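Local coordinates for uncharacterized protein (PDB 3OMT) that is of unknown function but is probably the antitoxin component of a toxin-antitoxin system, an Xre-family protein with a helix-turn-helix domain that probably binds DNA, at residues I9-K14 against C42-Q47; T5-F10 against L67-K72. One frame throughout, in Å; residues are numbered along the deposited sequence. Where two conformers were deposited one is given.

Interaction 1 of 2, residues I9-K14 against C42-Q47; sequences IFNRLK and CTNDVQ
The amides of N11 and N44 lie antiparallel alongside each other with their planes 21° apart, while the Q47 amide is turned well away from that of N11. Along the edge of the N44 amide, ND2 donates in its own plane to N11 O at 3.0 Å. Its oxygen takes the return bonds: N11 N reaches N44 OD1 at 3.0 Å in the carbonyl plane, on a lone pair, whereas F10 N comes to the same OD1 at 2.9 Å from above that plane. Q47 NE2, from its own segment, gives OD1 a third donor, so one oxygen is gripped three times and the amide cannot easily flip. N11 ND2 meets Q47 OE1 at 2.9 Å within the N11 amide plane and also serves W41 O. The F10 ring has N44 OD1 near its edge; Q47 NE2 comes obliquely to within 3.6 Å of F10 CD2, ring and amide planes being 50° apart. I9 CD1 comes to 3.9 Å from N44 ND2, its side chain lying across that of N44.

A chi1 of 80° holds N11 CG over its own backbone, and chi2 then lets OD1 accept from L13 N two residues on. A water ties N11 OD1 and K14 N to C42 O, closing the polar part of the contact beside the first turn of helix 13-20. L13 CD2 lies 3.8 Å from C42 SG, joining the buried side where L13 also meets L27, I56 and L60.

N11 thus forms an Asx turn just before helix 13-20, and N44, with positive phi, is the C-prime residue of the Schellman motif ending helix 35-42. The N44 amide binds the N11 backbone and N11 ND2 the Q47 amide, joining the two motifs within this helix-turn-helix protein.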
loop_
_atom_site.group_PDB
_atom_site.type_symbol
_atom_site.label_atom_id
_atom_site.label_comp_id
_atom_site.label_asym_id
_atom_site.label_seq_id
_atom_site.Cartn_x
_atom_site.Cartn_y
_atom_site.Cartn_z
ATOM N N ILE A 9 8.848 1.646 9.537
ATOM C CA ILE A 9 9.124 0.942 8.310
ATOM C C ILE A 9 7.841 0.373 7.717
ATOM O O ILE A 9 7.197 -0.457 8.330
ATOM C CB ILE A 9 10.160 -0.196 8.528
ATOM C CG1 ILE A 9 11.485 0.365 9.092
ATOM C CG2 ILE A 9 10.380 -0.944 7.175
ATOM C CD1 ILE A 9 12.128 1.472 8.198
ATOM N N PHE A 10 7.501 0.815 6.506
ATOM C CA PHE A 10 6.274 0.447 5.819
ATOM C C PHE A 10 6.563 -0.200 4.474
ATOM O O PHE A 10 5.859 -1.154 4.070
ATOM C CB PHE A 10 5.381 1.678 5.597
ATOM C CG PHE A 10 4.934 2.343 6.862
ATOM C CD1 PHE A 10 3.692 2.074 7.401
ATOM C CD2 PHE A 10 5.756 3.263 7.481
ATOM C CE1 PHE A 10 3.285 2.697 8.571
ATOM C CE2 PHE A 10 5.342 3.956 8.615
ATOM C CZ PHE A 10 4.118 3.636 9.185
ATOM N N ASN A 11 7.575 0.287 3.762
ATOM C CA ASN A 11 7.900 -0.262 2.463
ATOM C C ASN A 11 9.261 -0.928 2.498
ATOM O O ASN A 11 10.106 -0.633 3.361
ATOM C CB ASN A 11 7.735 0.800 1.331
ATOM C CG ASN A 11 8.913 1.752 1.221
ATOM O OD1 ASN A 11 10.021 1.329 0.856
ATOM N ND2 ASN A 11 8.694 3.045 1.543
ATOM N N ARG A 12 9.470 -1.804 1.536
ATOM C CA ARG A 12 10.775 -2.389 1.294
ATOM C C ARG A 12 11.281 -2.138 -0.149
ATOM O O ARG A 12 11.967 -2.994 -0.765
ATOM C CB ARG A 12 10.793 -3.844 1.685
ATOM C CG ARG A 12 9.769 -4.682 1.050
ATOM C CD ARG A 12 9.789 -6.164 1.532
ATOM N NE ARG A 12 11.052 -6.855 1.277
ATOM C CZ ARG A 12 11.370 -7.482 0.141
ATOM N NH1 ARG A 12 10.508 -7.512 -0.844
ATOM N NH2 ARG A 12 12.544 -8.128 0.010
ATOM N N LEU A 13 11.033 -0.924 -0.632
ATOM C CA LEU A 13 11.481 -0.526 -1.957
ATOM C C LEU A 13 12.986 -0.628 -2.132
ATOM O O LEU A 13 13.452 -1.150 -3.147
ATOM C CB LEU A 13 11.013 0.869 -2.285
ATOM C CG LEU A 13 11.452 1.413 -3.650
ATOM C CD1 LEU A 13 10.993 0.510 -4.814
ATOM C CD2 LEU A 13 10.891 2.858 -3.790
ATOM N N LYS A 14 13.743 -0.187 -1.137
ATOM C CA LYS A 14 15.203 -0.222 -1.219
ATOM C C LYS A 14 15.647 -1.664 -1.491
ATOM O O LYS A 14 16.492 -1.910 -2.336
ATOM C CB LYS A 14 15.849 0.316 0.056
ATOM C CG LYS A 14 17.365 0.317 0.024
ATOM C CD LYS A 14 17.949 0.892 1.334
ATOM C CE LYS A 14 19.484 0.866 1.346
ATOM N NZ LYS A 14 20.026 1.957 2.203
ATOM N N CYS A 42 12.584 5.475 -0.367
ATOM C CA CYS A 42 13.531 4.419 -0.050
ATOM C C CYS A 42 13.979 4.444 1.412
ATOM O O CYS A 42 14.214 3.387 2.022
ATOM C CB CYS A 42 14.746 4.501 -0.992
ATOM S SG CYS A 42 14.316 3.959 -2.660
ATOM N N THR A 43 14.032 5.628 2.003
ATOM C CA THR A 43 14.367 5.738 3.418
ATOM C C THR A 43 13.157 5.650 4.368
ATOM O O THR A 43 13.299 5.829 5.599
ATOM C CB THR A 43 15.168 7.007 3.713
ATOM O OG1 THR A 43 14.433 8.138 3.266
ATOM C CG2 THR A 43 16.503 6.990 2.998
ATOM N N ASN A 44 11.975 5.366 3.827
ATOM C CA ASN A 44 10.751 5.277 4.594
ATOM C C ASN A 44 10.416 6.575 5.310
ATOM O O ASN A 44 9.726 6.578 6.331
ATOM C CB ASN A 44 10.777 4.073 5.574
ATOM C CG ASN A 44 10.258 2.801 4.928
ATOM O OD1 ASN A 44 9.044 2.624 4.820
ATOM N ND2 ASN A 44 11.186 1.928 4.449
ATOM N N ASP A 45 10.872 7.682 4.722
ATOM C CA ASP A 45 10.473 9.006 5.219
ATOM C C ASP A 45 9.143 9.483 4.707
ATOM O O ASP A 45 8.403 10.139 5.444
ATOM C CB ASP A 45 11.574 9.976 4.931
ATOM C CG ASP A 45 12.777 9.757 5.846
ATOM O OD1 ASP A 45 12.618 9.876 7.084
ATOM O OD2 ASP A 45 13.886 9.510 5.361
ATOM N N VAL A 46 8.834 9.180 3.445
ATOM C CA VAL A 46 7.564 9.528 2.845
ATOM C C VAL A 46 7.128 8.264 2.105
ATOM O O VAL A 46 7.942 7.611 1.427
ATOM C CB VAL A 46 7.699 10.674 1.823
ATOM C CG1 VAL A 46 6.329 10.931 1.094
ATOM C CG2 VAL A 46 8.167 11.931 2.511
ATOM N N GLN A 47 5.865 7.901 2.235
ATOM C CA GLN A 47 5.363 6.725 1.562
ATOM C C GLN A 47 4.711 7.097 0.241
ATOM O O GLN A 47 3.979 8.095 0.145
ATOM C CB GLN A 47 4.343 5.939 2.417
ATOM C CG GLN A 47 4.877 5.556 3.778
ATOM C CD GLN A 47 6.114 4.677 3.633
ATOM O OE1 GLN A 47 6.193 3.879 2.706
ATOM N NE2 GLN A 47 7.075 4.827 4.541
HETATM O O HOH W 1 12.748 1.103 1.368
#

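Interaction 2 of 2, residues T5-F10 against L67-K72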
loop_
_atom_site.group_PDB
_atom_site.type_symbol
_atom_site.label_atom_id
_atom_site.label_comp_id
_atom_site.label_asym_id
_atom_site.label_seq_id
_atom_site.Cartn_x
_atom_site.Cartn_y
_atom_site.Cartn_z
ATOM N N THR A 5 0.792 3.760 16.937
ATOM C CA THR A 5 1.924 2.902 16.457
ATOM C C THR A 5 3.319 3.544 16.458
ATOM O O THR A 5 3.514 4.719 16.137
ATOM C CB THR A 5 1.695 2.359 14.989
ATOM O OG1 THR A 5 2.642 1.301 14.697
ATOM C CG2 THR A 5 1.908 3.457 13.991
ATOM N N GLU A 6 4.307 2.693 16.676
ATOM C CA GLU A 6 5.692 3.125 16.736
ATOM C C GLU A 6 6.330 2.792 15.392
ATOM O O GLU A 6 7.492 3.069 15.200
ATOM C CB GLU A 6 6.440 2.382 17.836
ATOM C CG GLU A 6 6.063 2.798 19.231
ATOM C CD GLU A 6 6.811 1.951 20.236
ATOM O OE1 GLU A 6 7.813 2.468 20.720
ATOM O OE2 GLU A 6 6.445 0.765 20.455
ATOM N N ARG A 7 5.569 2.166 14.498
ATOM C CA ARG A 7 6.138 1.725 13.205
ATOM C C ARG A 7 6.752 2.874 12.413
ATOM O O ARG A 7 6.127 3.936 12.240
ATOM C CB ARG A 7 5.066 1.057 12.332
ATOM C CG ARG A 7 5.545 0.576 10.983
ATOM C CD ARG A 7 4.455 -0.121 10.204
ATOM N NE ARG A 7 4.070 -1.397 10.812
ATOM C CZ ARG A 7 4.659 -2.555 10.538
ATOM N NH1 ARG A 7 5.674 -2.584 9.693
ATOM N NH2 ARG A 7 4.237 -3.681 11.109
ATOM N N LYS A 8 7.967 2.630 11.930
ATOM C CA LYS A 8 8.666 3.546 11.038
ATOM C C LYS A 8 8.880 2.968 9.645
ATOM O O LYS A 8 9.081 3.730 8.681
ATOM C CB LYS A 8 10.008 3.905 11.617
ATOM C CG LYS A 8 9.884 4.685 12.908
ATOM C CD LYS A 8 11.255 5.020 13.425
ATOM C CE LYS A 8 11.161 5.619 14.796
ATOM N NZ LYS A 8 10.409 6.917 14.830
ATOM N N ILE A 9 8.848 1.646 9.537
ATOM C CA ILE A 9 9.124 0.942 8.310
ATOM C C ILE A 9 7.841 0.373 7.717
ATOM O O ILE A 9 7.197 -0.457 8.330
ATOM C CB ILE A 9 10.160 -0.196 8.528
ATOM C CG1 ILE A 9 11.485 0.365 9.092
ATOM C CG2 ILE A 9 10.380 -0.944 7.175
ATOM C CD1 ILE A 9 12.128 1.472 8.198
ATOM N N PHE A 10 7.501 0.815 6.506
ATOM C CA PHE A 10 6.274 0.447 5.819
ATOM C C PHE A 10 6.563 -0.200 4.474
ATOM O O PHE A 10 5.859 -1.154 4.070
ATOM C CB PHE A 10 5.381 1.678 5.597
ATOM C CG PHE A 10 4.934 2.343 6.862
ATOM C CD1 PHE A 10 3.692 2.074 7.401
ATOM C CD2 PHE A 10 5.756 3.263 7.481
ATOM C CE1 PHE A 10 3.285 2.697 8.571
ATOM C CE2 PHE A 10 5.342 3.956 8.615
ATOM C CZ PHE A 10 4.118 3.636 9.185
ATOM N N LEU A 67 6.521 -4.891 -2.418
ATOM C CA LEU A 67 7.068 -3.574 -2.102
ATOM C C LEU A 67 6.743 -3.162 -0.682
ATOM O O LEU A 67 7.293 -2.198 -0.207
ATOM C CB LEU A 67 6.519 -2.543 -3.054
ATOM C CG LEU A 67 6.900 -2.684 -4.540
ATOM C CD1 LEU A 67 6.169 -1.675 -5.451
ATOM C CD2 LEU A 67 8.434 -2.683 -4.707
ATOM N N ILE A 68 5.815 -3.866 -0.031
ATOM C CA ILE A 68 5.309 -3.542 1.317
ATOM C C ILE A 68 5.875 -4.583 2.284
ATOM O O ILE A 68 5.931 -5.766 1.936
ATOM C CB ILE A 68 3.739 -3.591 1.304
ATOM C CG1 ILE A 68 3.220 -2.657 0.208
ATOM C CG2 ILE A 68 3.156 -3.267 2.701
ATOM C CD1 ILE A 68 3.806 -1.298 0.346
ATOM N N VAL A 69 6.258 -4.184 3.489
ATOM C CA VAL A 69 6.718 -5.187 4.457
ATOM C C VAL A 69 5.499 -6.002 4.937
ATOM O O VAL A 69 4.384 -5.479 5.084
ATOM C CB VAL A 69 7.486 -4.587 5.647
ATOM C CG1 VAL A 69 8.776 -3.894 5.148
ATOM C CG2 VAL A 69 6.635 -3.557 6.483
ATOM N N SER A 70 5.721 -7.301 5.109
ATOM C CA SER A 70 4.713 -8.180 5.679
ATOM C C SER A 70 4.396 -7.878 7.143
ATOM O O SER A 70 5.277 -7.515 7.937
ATOM C CB SER A 70 5.205 -9.625 5.531
ATOM O OG SER A 70 4.259 -10.474 6.109
ATOM N N THR A 71 3.135 -8.059 7.530
ATOM C CA THR A 71 2.765 -7.981 8.922
ATOM C C THR A 71 2.202 -9.316 9.445
ATOM O O THR A 71 1.676 -9.356 10.549
ATOM C CB THR A 71 1.769 -6.861 9.167
ATOM O OG1 THR A 71 0.537 -7.135 8.479
ATOM C CG2 THR A 71 2.332 -5.545 8.765
ATOM N N LYS A 72 2.259 -10.355 8.644
ATOM C CA LYS A 72 1.870 -11.700 9.064
ATOM C C LYS A 72 2.464 -12.057 10.373
ATOM O O LYS A 72 3.682 -12.018 10.511
ATOM C CB LYS A 72 2.389 -12.699 8.077
ATOM C CG LYS A 72 1.790 -12.640 6.746
ATOM C CD LYS A 72 1.516 -14.009 6.138
ATOM C CE LYS A 72 0.647 -14.876 7.029
ATOM N NZ LYS A 72 -0.643 -14.256 7.449
HETATM O O HOH W 2 6.204 -5.405 9.460
#
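V69 and F10 are joined by the one direct hydrogen bond between the segments: V69 N donates to F10 O at 3.1 Å, approaching from above the carbonyl plane. Apolar contact lies beside it. V69 CG1 lies 3.9 Å from I9 CG2, while V69 CG2 sits by F10 O and the R7 guanidinium, 3.5 Å from R7 NH1. T71 CG2 meets the other terminal nitrogen, R7 NH2, also at 3.5 Å, and both methyls come obliquely to the guanidinium. R7 CD packs on one face of the F10 ring.

The polar links centre on R7. Its chain is extended to CD and bends at chi3 (-68°), which turns the guanidinium back to I9 O; NH1 donates there at 2.9 Å, nearly in line with the carbonyl bond. The same NH1 reaches S70 O through a water at the guanidinium edge.

The segments are the loop preceding helix 13-20 and the tail following helix 50-60. L67 and I68 pack on L53 of helix 50-60, while T71 OG1 bonds to V64 N of the second subunit, whose F54 meets the F10 ring edge-to-face.

Overall arrangement
Both contacts start from the same N-terminal run and share I9 and F10, whose backbone is held from two directions: F10 N by the loop after helix 35-42, F10 O by the C-terminal tail. Interaction 1 is partly buried, its centre about 6 Å from the centre of the chain, and relies on side-chain amides bonding to the backbone just before helix 13-20. Interaction 2 is a surface contact, its centre about 13 Å from that point, with one backbone bond, methyl groups and an arginine bridged by water. Their centres are about 9 Å apart, and a probable hydrogen bond from R12 N to L67 O (2.8 Å) joins them. Both touch the second subunit, beside the dimer interface.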